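PDB 6A97: MHC class I-like protein MILL2 from Mus musculus, which binds to heparan sulfate proteoglycans on the surface of fibroblasts and belongs to the MHC class I family. Local coordinates for residues 79-82 / 83-87; 211-214 / 215-218; 270-273 / 274-277. All coordinates share one frame; numbering follows the deposited sequence.

Contact 1: 79-82 / 83-87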
# COMPACT_ATOMS: atom_id res chain seq x y z
N CYS A 79 -33.29 -6.25 -9.66
CA CYS A 79 -33.44 -4.81 -9.51
C CYS A 79 -34.90 -4.43 -9.30
O CYS A 79 -35.21 -3.55 -8.50
CB CYS A 79 -32.87 -4.08 -10.72
SG CYS A 79 -31.06 -3.92 -10.68
N ALA A 80 -35.79 -5.09 -10.03
CA ALA A 80 -37.22 -4.85 -9.87
C ALA A 80 -37.64 -5.10 -8.42
O ALA A 80 -38.27 -4.26 -7.79
CB ALA A 80 -38.02 -5.73 -10.82
N ARG A 81 -37.24 -6.26 -7.90
CA ARG A 81 -37.57 -6.64 -6.53
C ARG A 81 -36.94 -5.70 -5.51
O ARG A 81 -37.61 -5.18 -4.63
CB ARG A 81 -37.11 -8.07 -6.26
CG ARG A 81 -37.32 -8.52 -4.82
CD ARG A 81 -36.94 -9.98 -4.60
NE ARG A 81 -35.54 -10.24 -4.96
CZ ARG A 81 -35.16 -10.83 -6.08
NH1 ARG A 81 -36.07 -11.23 -6.97
NH2 ARG A 81 -33.87 -11.03 -6.33
N GLU A 82 -35.64 -5.47 -5.65
CA GLU A 82 -34.92 -4.78 -4.59
C GLU A 82 -35.11 -3.26 -4.63
O GLU A 82 -34.99 -2.62 -3.59
CB GLU A 82 -33.43 -5.13 -4.63
CG GLU A 82 -33.14 -6.60 -4.30
CD GLU A 82 -33.67 -7.04 -2.94
OE1 GLU A 82 -33.78 -8.26 -2.72
OE2 GLU A 82 -33.97 -6.18 -2.08
N THR A 83 -35.42 -2.69 -5.79
CA THR A 83 -35.78 -1.27 -5.81
C THR A 83 -37.17 -1.08 -5.19
O THR A 83 -37.43 -0.09 -4.51
CB THR A 83 -35.77 -0.67 -7.22
OG1 THR A 83 -36.61 -1.44 -8.08
CG2 THR A 83 -34.34 -0.62 -7.78
N ASN A 84 -38.06 -2.04 -5.41
CA ASN A 84 -39.35 -2.00 -4.73
C ASN A 84 -39.19 -2.13 -3.21
O ASN A 84 -39.80 -1.38 -2.46
CB ASN A 84 -40.28 -3.07 -5.26
CG ASN A 84 -41.64 -3.03 -4.59
OD1 ASN A 84 -42.46 -2.14 -4.86
ND2 ASN A 84 -41.89 -4.00 -3.72
N ASN A 85 -38.36 -3.07 -2.76
CA ASN A 85 -38.02 -3.19 -1.34
C ASN A 85 -37.39 -1.92 -0.78
O ASN A 85 -37.62 -1.55 0.38
CB ASN A 85 -37.06 -4.36 -1.10
CG ASN A 85 -37.73 -5.70 -1.23
OD1 ASN A 85 -38.96 -5.80 -1.16
ND2 ASN A 85 -36.94 -6.75 -1.41
N LEU A 86 -36.60 -1.25 -1.60
CA LEU A 86 -35.93 -0.01 -1.20
C LEU A 86 -36.95 1.08 -0.86
O LEU A 86 -36.74 1.87 0.06
CB LEU A 86 -34.99 0.45 -2.31
CG LEU A 86 -34.31 1.81 -2.14
CD1 LEU A 86 -33.59 1.90 -0.80
CD2 LEU A 86 -33.33 2.05 -3.28
N LEU A 87 -38.05 1.12 -1.61
CA LEU A 87 -39.11 2.10 -1.35
C LEU A 87 -39.67 1.96 0.07
O LEU A 87 -40.02 2.95 0.70
CB LEU A 87 -40.24 1.95 -2.38
CG LEU A 87 -39.87 2.23 -3.84
CD1 LEU A 87 -41.09 2.04 -4.73
CD2 LEU A 87 -39.31 3.64 -3.99
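Asn85 reaches back one turn of helix 75-96 and presents its side-chain amide to the carboxylate of Glu82. The two side chains run at a slant to each other, their amide and carboxylate planes 66° apart. ND2 of Asn85 donates to OE2 of Glu82 at 3.1 Å; the oxygen lies in the plane of the amide, yet the donor comes at it from above the carboxylate plane. A bend at chi2 (-57°) folds the Glu82 chain over and brings OE2 within range.

Arg81 flanks the pair. It runs in step with Asn85, with CG of Arg81 3.9 Å from ND2 of Asn85. NE of Arg81 makes a salt bridge to OE1 of Glu82 at a long 3.5 Å, weak as a hydrogen bond. The firmer claim on OE1 comes from Arg188 of helix 171-193, which faces this helix across the alpha-1/alpha-2 platform of the MHC class I fold.

Thr83 goes instead to the backbone, one turn earlier. With chi1 at 54°, OG1 sits between its own N and carbonyl carbon, where it donates to Cys79 O at 2.6 Å. Thr83 N donates to the same oxygen at 2.9 Å, the two donors arriving from opposite faces of the carbonyl plane. Cys79 itself is tied to Cys68 by a disulfide, while Leu86 packs on Leu54 and Tyr56 of the sheet beneath.

Chemically, the carboxylate of the buried Glu82 is shared between two arginines and an amide, an environment that would be expected to favour its ionised form. The doubly gripped Cys79 carbonyl adds a side-chain bond to the ordinary helix ladder next to the disulfide.

Contact 2: 211-214 / 215-218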
# COMPACT_ATOMS: atom_id res chain seq x y z
N ASN A 211 9.95 14.91 -17.94
CA ASN A 211 11.00 15.85 -17.59
C ASN A 211 10.42 17.10 -16.94
O ASN A 211 10.34 18.16 -17.56
CB ASN A 211 11.82 16.22 -18.83
CG ASN A 211 12.58 15.04 -19.40
OD1 ASN A 211 13.12 14.23 -18.66
ND2 ASN A 211 12.62 14.94 -20.73
N TYR A 212 10.02 16.96 -15.68
CA TYR A 212 9.35 18.03 -14.95
C TYR A 212 9.41 17.75 -13.45
O TYR A 212 9.24 16.61 -13.02
CB TYR A 212 7.89 18.16 -15.41
CG TYR A 212 7.13 19.30 -14.77
CD1 TYR A 212 6.41 19.12 -13.60
CD2 TYR A 212 7.14 20.57 -15.35
CE1 TYR A 212 5.71 20.16 -13.02
CE2 TYR A 212 6.44 21.62 -14.78
CZ TYR A 212 5.73 21.41 -13.61
OH TYR A 212 5.04 22.45 -13.03
N PRO A 213 9.67 18.80 -12.65
CA PRO A 213 10.01 20.16 -13.07
C PRO A 213 11.42 20.30 -13.64
O PRO A 213 12.07 19.29 -13.92
CB PRO A 213 9.85 20.98 -11.79
CG PRO A 213 9.99 20.00 -10.68
CD PRO A 213 9.42 18.72 -11.20
N VAL A 214 11.88 21.55 -13.77
CA VAL A 214 13.06 21.93 -14.57
C VAL A 214 14.23 20.94 -14.58
O VAL A 214 14.62 20.46 -15.64
CB VAL A 214 13.60 23.29 -14.09
CG1 VAL A 214 14.86 23.66 -14.86
CG2 VAL A 214 12.53 24.37 -14.25
N GLY A 215 14.79 20.65 -13.41
CA GLY A 215 15.96 19.78 -13.35
C GLY A 215 15.64 18.39 -12.83
O GLY A 215 16.51 17.70 -12.29
N ARG A 216 14.39 17.97 -12.99
CA ARG A 216 13.94 16.70 -12.44
C ARG A 216 13.22 15.83 -13.46
O ARG A 216 12.84 16.29 -14.54
CB ARG A 216 13.01 16.94 -11.25
CG ARG A 216 13.58 17.82 -10.16
CD ARG A 216 14.61 17.08 -9.33
NE ARG A 216 15.05 17.89 -8.20
CZ ARG A 216 16.05 18.76 -8.24
NH1 ARG A 216 16.74 18.93 -9.37
NH2 ARG A 216 16.38 19.46 -7.16
N VAL A 217 13.02 14.57 -13.09
CA VAL A 217 12.14 13.68 -13.82
C VAL A 217 11.08 13.18 -12.87
O VAL A 217 11.40 12.58 -11.84
CB VAL A 217 12.90 12.49 -14.44
CG1 VAL A 217 11.91 11.49 -15.02
CG2 VAL A 217 13.87 12.97 -15.51
N THR A 218 9.82 13.42 -13.19
CA THR A 218 8.73 12.91 -12.37
C THR A 218 8.34 11.50 -12.82
O THR A 218 7.92 11.31 -13.96
CB THR A 218 7.50 13.83 -12.41
OG1 THR A 218 7.84 15.11 -11.88
CG2 THR A 218 6.36 13.24 -11.59
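Arg216 closes a type I beta turn on Pro213, in the loop that joins strands 204-210 and 217-226 of the immunoglobulin-like alpha-3 domain. Arg216 N donates to Pro213 O at 2.8 Å, with an N-H...O angle of 156°, and CB of Arg216 lies 4.0 Å from CD of Pro213.

The Arg216 side chain carries CG beside its backbone N and bends at chi2 (-75°). Beyond the bend the chain runs out extended, and NH1 of Arg216 donates to Gly215 O at 3.2 Å. That oxygen lies in the guanidinium plane, though NH1 stands well above the carbonyl plane.

A cis peptide leads into Pro213. With the peptide cis, CB of Pro213 comes to lie 4.2 Å above the Tyr212 ring plane, near the ring's middle. Arg210 makes a cation-pi contact with the same ring. Thr218 turns OG1 toward Tyr212 O, but the modelled bond is so short that it is itself doubtful. Asn211 and Val217 run abreast, OD1 of Asn211 3.5 Å from CG2 of Val217.

NH2 of Arg216 forms a salt bridge with Asp59 of the second subunit. The backbone bond from NH1 thus helps fix the rotation of a guanidinium group that carries charge pairing across the subunit interface.

Contact 3: 270-273 / 274-277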
# COMPACT_ATOMS: atom_id res chain seq x y z
N PRO A 270 17.68 13.40 -13.36
CA PRO A 270 17.86 12.81 -14.70
C PRO A 270 18.91 11.70 -14.71
O PRO A 270 20.03 11.91 -14.24
CB PRO A 270 18.31 14.00 -15.55
CG PRO A 270 17.70 15.18 -14.87
CD PRO A 270 17.72 14.87 -13.40
N GLY A 271 18.55 10.54 -15.24
CA GLY A 271 19.48 9.43 -15.32
C GLY A 271 19.34 8.44 -14.17
O GLY A 271 19.98 7.39 -14.18
N GLN A 272 18.50 8.77 -13.20
CA GLN A 272 18.33 7.92 -12.02
C GLN A 272 17.21 6.89 -12.19
O GLN A 272 17.08 5.99 -11.36
CB GLN A 272 18.04 8.76 -10.78
CG GLN A 272 19.26 9.34 -10.10
CD GLN A 272 18.93 9.88 -8.72
OE1 GLN A 272 17.89 10.51 -8.51
NE2 GLN A 272 19.82 9.63 -7.76
N GLU A 273 16.41 7.04 -13.24
CA GLU A 273 15.20 6.22 -13.42
C GLU A 273 15.39 4.71 -13.25
O GLU A 273 14.57 4.07 -12.58
CB GLU A 273 14.57 6.50 -14.79
CG GLU A 273 14.18 7.95 -15.03
CD GLU A 273 15.26 8.73 -15.76
OE1 GLU A 273 16.45 8.50 -15.47
OE2 GLU A 273 14.91 9.56 -16.63
N PRO A 274 16.46 4.12 -13.83
CA PRO A 274 16.67 2.67 -13.63
C PRO A 274 16.73 2.21 -12.17
O PRO A 274 16.46 1.05 -11.89
CB PRO A 274 18.01 2.42 -14.31
CG PRO A 274 18.06 3.42 -15.39
CD PRO A 274 17.40 4.65 -14.83
N GLN A 275 17.08 3.11 -11.25
CA GLN A 275 17.20 2.75 -9.84
C GLN A 275 15.85 2.53 -9.16
O GLN A 275 15.79 1.98 -8.06
CB GLN A 275 17.96 3.83 -9.08
CG GLN A 275 19.37 4.09 -9.58
CD GLN A 275 20.07 5.18 -8.79
OE1 GLN A 275 19.95 5.25 -7.57
NE2 GLN A 275 20.80 6.04 -9.49
N PHE A 276 14.77 2.96 -9.80
CA PHE A 276 13.47 3.00 -9.13
C PHE A 276 12.46 2.02 -9.71
O PHE A 276 12.28 1.92 -10.92
CB PHE A 276 12.90 4.43 -9.19
CG PHE A 276 13.69 5.42 -8.38
CD1 PHE A 276 14.79 6.05 -8.92
CD2 PHE A 276 13.33 5.70 -7.07
CE1 PHE A 276 15.52 6.96 -8.18
CE2 PHE A 276 14.06 6.61 -6.32
CZ PHE A 276 15.16 7.24 -6.87
N SER A 277 11.79 1.29 -8.82
CA SER A 277 10.75 0.34 -9.21
C SER A 277 9.49 0.60 -8.41
O SER A 277 9.56 0.97 -7.24
CB SER A 277 11.22 -1.10 -9.01
OG SER A 277 12.44 -1.33 -9.69
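Gln272 and Phe276 meet across the short 3-10 turn, one at each end of it, that leads into strand 276-282 of the C1-set immunoglobulin domain, alpha-3. Two successive backbone bonds wind the turn: Gln275 N to Gln272 O at 2.9 Å, and Phe276 N to Glu273 O at 3.0 Å. Both reach three residues back, the spacing of a 3-10 helix.

The tight side is built on Phe276. Its chi1 of -67° puts the ring back along the turn, where CE1 lies 4.0 Å from CB of Gln272. Leu219, Ile266, Val268 and Trp235 also touch the ring, so it belongs to the packing between the two sheets of the sandwich. Gln272 is buried as well, and its OE1 is taken by the backbone N of Leu269, which holds the side chain back toward the incoming loop. Gln275 crosses Gln272 at a slant with the amide planes 81° apart, NE2 of Gln275 being 3.7 Å from CG of Gln272; OE1 of Gln275 bonds to Gln237 NE2 of the neighbouring strand. Arg30 of the second subunit packs on Gln272, and Leu45 of that subunit on Gln275.

Pro274 and Gly271 form the exposed side. Glu273 lies between the two, touching Val217 and Leu219; the Pro274 ring lies along its chain, and OE1 of Glu273 takes a weak bond from Gly271 N.

At the inner end of the turn, the carbonyl oxygen of Gln272 also meets the edge of the aromatic ring in its plane, 3.3 Å from CD1 of Phe276.

From the N terminus the chain first passes contact 1, within one helix of the alpha-1/alpha-2 platform, where it closes helical turns and faces the helix 171-193 partner. After the platform, contact 2 closes the loop between strands 204-210 and 217-226 of alpha-3, and contact 3 winds the turn between strands 260-268 and 276-282. The three follow in series, none nesting or crossing. Contact 1 lies across the chain's centre from the others, about 53 and 54 Å away between centres. Contacts 2 and 3, about 13 Å apart between centres, touch through Gly215 and Val217 against Pro270 and Glu273, and both meet the second subunit.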